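Local coordinates for sigma-E factor negative regulatory protein (Escherichia coli, PDB 1OR7) that holds the extracytoplasmic-function sigma factor sigma-E inactive as its anti-sigma factor, until regulated intramembrane proteolysis releases the sigma factor, at residues M1-E13 against E28-R40. Sequence-based numbering, arbitrary orientation.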
ATOM      1  N   MET B   1      -0.500  22.875   3.320  1.00 33.06           N
ATOM      2  CA  MET B   1      -1.525  21.809   3.410  1.00 32.67           C
ATOM      3  C   MET B   1      -1.573  21.247   4.823  1.00 30.83           C
ATOM      4  O   MET B   1      -0.549  21.130   5.486  1.00 30.68           O
ATOM      5  CB  MET B   1      -1.185  20.702   2.414  1.00 33.77           C
ATOM      6  CG  MET B   1      -1.779  19.348   2.705  1.00 38.13           C
ATOM      7  SD  MET B   1      -1.209  18.051   1.322  1.00 48.85           S
ATOM      8  CE  MET B   1      -2.909  17.567   0.527  1.00 47.08           C
ATOM      9  N   GLN B   2      -2.773  20.946   5.300  1.00 28.57           N
ATOM     10  CA  GLN B   2      -2.919  20.280   6.588  1.00 26.92           C
ATOM     11  C   GLN B   2      -3.033  18.772   6.423  1.00 24.35           C
ATOM     12  O   GLN B   2      -3.508  18.268   5.409  1.00 23.35           O
ATOM     13  CB  GLN B   2      -4.157  20.806   7.317  1.00 27.14           C
ATOM     14  CG  GLN B   2      -4.144  22.321   7.554  1.00 30.17           C
ATOM     15  CD  GLN B   2      -3.140  22.742   8.627  1.00 33.80           C
ATOM     16  OE1 GLN B   2      -3.435  22.669   9.830  1.00 35.87           O
ATOM     17  NE2 GLN B   2      -1.955  23.189   8.195  1.00 35.27           N
ATOM     18  N   LYS B   3      -2.611  18.055   7.455  1.00 21.99           N
ATOM     19  CA  LYS B   3      -2.743  16.619   7.485  1.00 20.01           C
ATOM     20  C   LYS B   3      -4.208  16.213   7.324  1.00 17.86           C
ATOM     21  O   LYS B   3      -4.490  15.193   6.710  1.00 15.89           O
ATOM     22  CB  LYS B   3      -2.162  16.044   8.781  1.00 20.44           C
ATOM     23  CG  LYS B   3      -0.644  16.075   8.834  1.00 21.96           C
ATOM     24  CD  LYS B   3      -0.064  15.438  10.109  1.00 24.59           C
ATOM     25  CE  LYS B   3       1.487  15.472  10.063  1.00 26.99           C
ATOM     26  NZ  LYS B   3       2.166  15.080  11.336  1.00 28.79           N
ATOM     27  N   GLU B   4      -5.141  17.013   7.835  1.00 15.67           N
ATOM     28  CA  GLU B   4      -6.548  16.665   7.696  1.00 15.17           C
ATOM     29  C   GLU B   4      -6.948  16.589   6.206  1.00 13.73           C
ATOM     30  O   GLU B   4      -7.746  15.741   5.804  1.00 13.15           O
ATOM     31  CB  GLU B   4      -7.453  17.646   8.476  1.00 15.63           C
ATOM     32  CG  GLU B   4      -8.922  17.250   8.452  1.00 17.29           C
ATOM     33  CD  GLU B   4      -9.778  18.012   9.456  1.00 20.05           C
ATOM     34  OE1 GLU B   4      -9.321  18.306  10.582  1.00 24.04           O
ATOM     35  OE2 GLU B   4     -10.929  18.304   9.123  1.00 22.74           O
ATOM     36  N   GLN B   5      -6.373  17.468   5.399  1.00 13.50           N
ATOM     37  CA  GLN B   5      -6.602  17.492   3.967  1.00 13.41           C
ATOM     38  C   GLN B   5      -5.975  16.249   3.356  1.00 13.37           C
ATOM     39  O   GLN B   5      -6.546  15.627   2.456  1.00 12.97           O
ATOM     40  CB  GLN B   5      -5.996  18.770   3.344  1.00 13.55           C
ATOM     41  CG  GLN B   5      -6.673  20.044   3.802  1.00 14.67           C
ATOM     42  CD  GLN B   5      -6.071  21.302   3.157  1.00 16.72           C
ATOM     43  OE1 GLN B   5      -4.879  21.573   3.300  1.00 17.31           O
ATOM     44  NE2 GLN B   5      -6.886  22.038   2.438  1.00 16.17           N
ATOM     45  N   LEU B   6      -4.795  15.883   3.834  1.00 13.33           N
ATOM     46  CA  LEU B   6      -4.164  14.644   3.385  1.00 13.80           C
ATOM     47  C   LEU B   6      -5.066  13.441   3.694  1.00 12.73           C
ATOM     48  O   LEU B   6      -5.269  12.550   2.865  1.00 11.64           O
ATOM     49  CB  LEU B   6      -2.798  14.525   4.063  1.00 14.81           C
ATOM     50  CG  LEU B   6      -1.846  13.380   3.775  1.00 18.71           C
ATOM     51  CD1 LEU B   6      -2.097  12.802   2.454  1.00 24.34           C
ATOM     52  CD2 LEU B   6      -0.417  13.894   3.814  1.00 21.48           C
ATOM     53  N   SER B   7      -5.619  13.424   4.899  1.00 12.10           N
ATOM     54  CA  SER B   7      -6.554  12.388   5.298  1.00 11.11           C
ATOM     55  C   SER B   7      -7.735  12.333   4.331  1.00 10.89           C
ATOM     56  O   SER B   7      -8.142  11.271   3.904  1.00 11.07           O
ATOM     57  CB  SER B   7      -7.084  12.676   6.694  1.00 10.65           C
ATOM     58  OG  SER B   7      -7.759  11.562   7.220  1.00  8.44           O
ATOM     59  N   ALA B   8      -8.319  13.474   4.006  1.00 11.02           N
ATOM     60  CA  ALA B   8      -9.436  13.468   3.056  1.00 11.00           C
ATOM     61  C   ALA B   8      -9.027  12.970   1.666  1.00 11.46           C
ATOM     62  O   ALA B   8      -9.750  12.181   1.021  1.00  9.99           O
ATOM     63  CB  ALA B   8     -10.107  14.857   2.981  1.00 10.70           C
ATOM     64  N   LEU B   9      -7.860  13.412   1.202  1.00 11.75           N
ATOM     65  CA  LEU B   9      -7.352  12.999  -0.100  1.00 12.80           C
ATOM     66  C   LEU B   9      -7.191  11.465  -0.229  1.00 12.88           C
ATOM     67  O   LEU B   9      -7.619  10.855  -1.194  1.00 13.64           O
ATOM     68  CB  LEU B   9      -6.004  13.661  -0.306  1.00 13.08           C
ATOM     69  CG  LEU B   9      -5.347  13.518  -1.660  1.00 17.10           C
ATOM     70  CD1 LEU B   9      -6.102  14.340  -2.671  1.00 18.44           C
ATOM     71  CD2 LEU B   9      -3.898  13.987  -1.544  1.00 20.22           C
ATOM     72  N   MET B  10      -6.605  10.831   0.759  1.00 12.59           N
ATOM     73  CA  MET B  10      -6.389   9.388   0.666  1.00 14.29           C
ATOM     74  C   MET B  10      -7.716   8.615   0.691  1.00 13.93           C
ATOM     75  O   MET B  10      -7.750   7.436   0.357  1.00 13.75           O
ATOM     76  CB  MET B  10      -5.523   8.917   1.791  1.00 14.48           C
ATOM     77  CG  MET B  10      -6.360   8.563   2.962  1.00 20.43           C
ATOM     78  SD  MET B  10      -5.197   7.981   4.287  1.00 32.92           S
ATOM     79  CE  MET B  10      -4.976   6.013   3.874  1.00 23.86           C
ATOM     80  N   ASP B  11      -8.799   9.290   1.059  1.00 12.78           N
ATOM     81  CA  ASP B  11     -10.118   8.678   1.072  1.00 12.71           C
ATOM     82  C   ASP B  11     -10.936   9.011  -0.185  1.00 12.57           C
ATOM     83  O   ASP B  11     -12.114   8.650  -0.291  1.00 12.04           O
ATOM     84  CB  ASP B  11     -10.898   9.176   2.276  1.00 11.93           C
ATOM     85  CG  ASP B  11     -10.487   8.511   3.576  1.00 13.91           C
ATOM     86  OD1 ASP B  11     -10.052   7.325   3.560  1.00 10.04           O
ATOM     87  OD2 ASP B  11     -10.613   9.110   4.669  1.00 11.06           O
ATOM     88  N   GLY B  12     -10.336   9.749  -1.094  1.00 12.35           N
ATOM     89  CA  GLY B  12     -10.997  10.111  -2.331  1.00 12.77           C
ATOM     90  C   GLY B  12     -12.024  11.184  -2.116  1.00 12.34           C
ATOM     91  O   GLY B  12     -12.853  11.441  -2.984  1.00 13.12           O
ATOM     92  N   GLU B  13     -11.964  11.826  -0.962  1.00 12.47           N
ATOM     93  CA  GLU B  13     -12.994  12.764  -0.606  1.00 13.96           C
ATOM     94  C   GLU B  13     -12.658  14.175  -1.069  1.00 15.12           C
ATOM     95  O   GLU B  13     -13.495  15.039  -0.991  1.00 16.81           O
ATOM     96  CB  GLU B  13     -13.276  12.704   0.888  1.00 12.94           C
ATOM     97  CG  GLU B  13     -13.885  11.367   1.314  1.00 12.71           C
ATOM     98  CD  GLU B  13     -15.385  11.245   1.017  1.00 11.70           C
ATOM     99  OE1 GLU B  13     -16.030  12.266   0.781  1.00  9.27           O
ATOM    100  OE2 GLU B  13     -15.913  10.111   1.015  1.00 13.09           O
ATOM    101  N   GLU B  28       7.126  15.987   4.528  1.00 16.15           N
ATOM    102  CA  GLU B  28       6.391  15.620   5.726  1.00 17.00           C
ATOM    103  C   GLU B  28       5.042  15.013   5.358  1.00 16.47           C
ATOM    104  O   GLU B  28       4.596  14.054   5.985  1.00 16.18           O
ATOM    105  CB  GLU B  28       6.246  16.823   6.661  1.00 18.31           C
ATOM    106  CG  GLU B  28       5.431  16.520   7.912  1.00 22.03           C
ATOM    107  CD  GLU B  28       5.099  17.763   8.729  1.00 28.25           C
ATOM    108  OE1 GLU B  28       5.547  18.884   8.364  1.00 31.52           O
ATOM    109  OE2 GLU B  28       4.368  17.617   9.737  1.00 32.49           O
ATOM    110  N   MET B  29       4.403  15.559   4.331  1.00 15.73           N
ATOM    111  CA  MET B  29       3.145  15.012   3.873  1.00 16.17           C
ATOM    112  C   MET B  29       3.407  13.635   3.269  1.00 14.45           C
ATOM    113  O   MET B  29       2.594  12.759   3.401  1.00 13.03           O
ATOM    114  CB  MET B  29       2.459  15.937   2.854  1.00 16.82           C
ATOM    115  CG  MET B  29       1.904  17.260   3.434  1.00 22.81           C
ATOM    116  SD  MET B  29       0.637  17.037   4.944  1.00 36.24           S
ATOM    117  CE  MET B  29       1.910  16.784   6.483  1.00 33.24           C
ATOM    118  N   GLN B  30       4.560  13.434   2.641  1.00 13.77           N
ATOM    119  CA  GLN B  30       4.868  12.136   2.057  1.00 13.33           C
ATOM    120  C   GLN B  30       4.943  11.065   3.144  1.00 13.15           C
ATOM    121  O   GLN B  30       4.453   9.937   2.971  1.00 10.88           O
ATOM    122  CB  GLN B  30       6.147  12.191   1.222  1.00 13.53           C
ATOM    123  CG  GLN B  30       5.922  12.817  -0.185  1.00 15.89           C
ATOM    124  CD  GLN B  30       7.202  13.384  -0.787  1.00 21.52           C
ATOM    125  OE1 GLN B  30       8.241  12.723  -0.776  1.00 26.40           O
ATOM    126  NE2 GLN B  30       7.135  14.610  -1.295  1.00 24.66           N
ATOM    127  N   LYS B  31       5.522  11.436   4.277  1.00 12.94           N
ATOM    128  CA  LYS B  31       5.622  10.503   5.405  1.00 13.67           C
ATOM    129  C   LYS B  31       4.257  10.153   5.939  1.00 12.60           C
ATOM    130  O   LYS B  31       3.983   9.005   6.287  1.00 12.56           O
ATOM    131  CB  LYS B  31       6.483  11.098   6.525  1.00 14.12           C
ATOM    132  CG  LYS B  31       7.897  10.614   6.480  1.00 17.14           C
ATOM    133  N   THR B  32       3.387  11.151   6.009  1.00 12.46           N
ATOM    134  CA  THR B  32       2.030  10.928   6.483  1.00 11.97           C
ATOM    135  C   THR B  32       1.252  10.051   5.508  1.00 11.81           C
ATOM    136  O   THR B  32       0.541   9.121   5.920  1.00 12.49           O
ATOM    137  CB  THR B  32       1.364  12.286   6.682  1.00 11.83           C
ATOM    138  OG1 THR B  32       2.144  13.057   7.619  1.00 12.46           O
ATOM    139  CG2 THR B  32       0.026  12.136   7.303  1.00 13.23           C
ATOM    140  N   TRP B  33       1.375  10.331   4.222  1.00 10.93           N
ATOM    141  CA  TRP B  33       0.749   9.477   3.224  1.00 11.46           C
ATOM    142  C   TRP B  33       1.178   8.035   3.446  1.00 10.60           C
ATOM    143  O   TRP B  33       0.373   7.125   3.391  1.00  9.33           O
ATOM    144  CB  TRP B  33       1.179   9.932   1.823  1.00 12.17           C
ATOM    145  CG  TRP B  33       0.647   9.176   0.613  1.00 11.12           C
ATOM    146  CD1 TRP B  33       1.333   8.280  -0.146  1.00 12.65           C
ATOM    147  CD2 TRP B  33      -0.594   9.382  -0.062  1.00 12.45           C
ATOM    148  NE1 TRP B  33       0.579   7.877  -1.217  1.00 12.02           N
ATOM    149  CE2 TRP B  33      -0.611   8.536  -1.188  1.00 11.46           C
ATOM    150  CE3 TRP B  33      -1.702  10.171   0.184  1.00  9.79           C
ATOM    151  CZ2 TRP B  33      -1.673   8.460  -2.039  1.00 13.01           C
ATOM    152  CZ3 TRP B  33      -2.770  10.089  -0.671  1.00 14.14           C
ATOM    153  CH2 TRP B  33      -2.753   9.240  -1.767  1.00 11.92           C
ATOM    154  N   GLU B  34       2.473   7.829   3.635  1.00 10.34           N
ATOM    155  CA  GLU B  34       3.011   6.491   3.854  1.00 10.57           C
ATOM    156  C   GLU B  34       2.452   5.891   5.137  1.00 10.50           C
ATOM    157  O   GLU B  34       1.952   4.754   5.128  1.00 10.71           O
ATOM    158  CB  GLU B  34       4.545   6.574   3.891  1.00 10.39           C
ATOM    159  CG  GLU B  34       5.279   5.314   4.275  1.00 14.36           C
ATOM    160  CD  GLU B  34       6.792   5.526   4.288  1.00 20.53           C
ATOM    161  OE1 GLU B  34       7.305   6.118   5.236  1.00 20.70           O
ATOM    162  OE2 GLU B  34       7.472   5.120   3.327  1.00 27.91           O
ATOM    163  N   SER B  35       2.512   6.649   6.236  1.00 10.98           N
ATOM    164  CA  SER B  35       2.027   6.125   7.514  1.00 11.85           C
ATOM    165  C   SER B  35       0.542   5.771   7.498  1.00 10.83           C
ATOM    166  O   SER B  35       0.164   4.705   7.954  1.00 10.42           O
ATOM    167  CB  SER B  35       2.287   7.113   8.645  1.00 11.78           C
ATOM    168  OG  SER B  35       3.642   7.115   8.878  1.00 16.01           O
ATOM    169  N   TYR B  36      -0.282   6.663   6.963  1.00 10.39           N
ATOM    170  CA  TYR B  36      -1.733   6.433   6.923  1.00 10.28           C
ATOM    171  C   TYR B  36      -2.109   5.240   6.034  1.00 10.42           C
ATOM    172  O   TYR B  36      -3.045   4.517   6.344  1.00 10.17           O
ATOM    173  CB  TYR B  36      -2.515   7.688   6.467  1.00  9.51           C
ATOM    174  CG  TYR B  36      -2.559   8.857   7.446  1.00 11.33           C
ATOM    175  CD1 TYR B  36      -1.954   8.795   8.702  1.00 12.44           C
ATOM    176  CD2 TYR B  36      -3.174  10.059   7.090  1.00 15.07           C
ATOM    177  CE1 TYR B  36      -1.981   9.896   9.580  1.00 12.11           C
ATOM    178  CE2 TYR B  36      -3.212  11.154   7.971  1.00 12.62           C
ATOM    179  CZ  TYR B  36      -2.622  11.056   9.200  1.00 13.82           C
ATOM    180  OH  TYR B  36      -2.681  12.138  10.046  1.00 16.40           O
ATOM    181  N   HIS B  37      -1.396   5.052   4.935  1.00 10.64           N
ATOM    182  CA  HIS B  37      -1.631   3.905   4.089  1.00 10.69           C
ATOM    183  C   HIS B  37      -1.154   2.608   4.810  1.00 10.74           C
ATOM    184  O   HIS B  37      -1.832   1.595   4.716  1.00 10.23           O
ATOM    185  CB  HIS B  37      -1.035   4.096   2.691  1.00 10.56           C
ATOM    186  CG  HIS B  37      -1.867   4.975   1.800  1.00 10.81           C
ATOM    187  ND1 HIS B  37      -1.695   6.340   1.727  1.00 10.75           N
ATOM    188  CD2 HIS B  37      -2.867   4.678   0.932  1.00 10.44           C
ATOM    189  CE1 HIS B  37      -2.568   6.846   0.870  1.00 13.13           C
ATOM    190  NE2 HIS B  37      -3.287   5.860   0.369  1.00  8.97           N
ATOM    191  N   LEU B  38      -0.092   2.667   5.615  1.00 11.83           N
ATOM    192  CA  LEU B  38       0.328   1.484   6.390  1.00 12.20           C
ATOM    193  C   LEU B  38      -0.797   1.100   7.370  1.00 13.28           C
ATOM    194  O   LEU B  38      -1.195  -0.072   7.462  1.00 13.47           O
ATOM    195  CB  LEU B  38       1.641   1.728   7.127  1.00 12.56           C
ATOM    196  CG  LEU B  38       2.179   0.584   8.015  1.00 12.39           C
ATOM    197  CD1 LEU B  38       2.397  -0.674   7.215  1.00 14.79           C
ATOM    198  CD2 LEU B  38       3.461   1.004   8.658  1.00 14.24           C
ATOM    199  N   ILE B  39      -1.350   2.099   8.058  1.00 12.64           N
ATOM    200  CA  ILE B  39      -2.482   1.874   8.962  1.00 12.28           C
ATOM    201  C   ILE B  39      -3.655   1.258   8.225  1.00 12.39           C
ATOM    202  O   ILE B  39      -4.237   0.297   8.721  1.00 12.08           O
ATOM    203  CB  ILE B  39      -2.888   3.178   9.652  1.00 11.67           C
ATOM    204  CG1 ILE B  39      -1.823   3.539  10.680  1.00 13.62           C
ATOM    205  CG2 ILE B  39      -4.221   3.054  10.367  1.00 12.34           C
ATOM    206  CD1 ILE B  39      -1.869   4.973  11.139  1.00 15.10           C
ATOM    207  N   ARG B  40      -4.011   1.793   7.054  1.00 11.60           N
ATOM    208  CA  ARG B  40      -5.079   1.201   6.253  1.00 11.87           C
ATOM    209  C   ARG B  40      -4.785  -0.274   5.927  1.00 12.43           C
ATOM    210  O   ARG B  40      -5.664  -1.155   6.061  1.00 11.65           O
ATOM    211  CB  ARG B  40      -5.279   1.981   4.956  1.00 11.73           C
ATOM    212  CG  ARG B  40      -6.063   1.268   3.867  1.00 14.22           C
ATOM    213  CD  ARG B  40      -6.346   2.132   2.633  1.00 15.39           C
ATOM    214  NE  ARG B  40      -7.194   3.234   3.027  1.00 13.35           N
ATOM    215  CZ  ARG B  40      -7.483   4.265   2.304  1.00 14.40           C
ATOM    216  NH1 ARG B  40      -7.014   4.400   1.067  1.00 15.50           N
ATOM    217  NH2 ARG B  40      -8.304   5.169   2.810  1.00 15.07           N
TER
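Met10 fits as a knob among Trp33, Tyr36, His37 and Arg40, where the axes of 3-10 and 28-40 cross at -48°, 10.3 Å apart at closest approach. Its CE touches one face each of two flat groups, approached about at right angles: it lies 3.7 Å from the His37 ring centroid, almost on the ring normal, a CH-pi contact, and 3.4 Å from Arg40 CZ. The bend at chi3 (-87°) brings this methyl to both, while SD meets the edge of the Tyr36 ring in a Met-aromatic contact. His37 is held in turn by ND1, which donates in its ring plane to Trp33 O. One turn earlier, Leu6 splits its branches: CD1 abuts the Trp33 edge at CE3 (3.5 Å), and CD2 packs on Met29 SD. Lys3 is a second knob, among Glu28, Met29, Thr32 and Tyr36, with CG 3.5 Å from Met29 CE; only its partly exposed amino end is loose, NZ staying 3.7 Å from Glu28 OE2 in a long salt bridge. The other end is polar but buried: Arg40 NH1 donates to Met10 O (3.2 Å), and NH2 forms a salt bridge with Asp11 OD1 (2.9 Å). In the partner protein's chain, basic side chains also pair with OD1, an aromatic one hydrogen-bonds OD2, and an acidic one pairs with Arg40 NE. With these charges shared, docking of the two helices is probably coupled to sigma-E binding by this cytoplasmic domain.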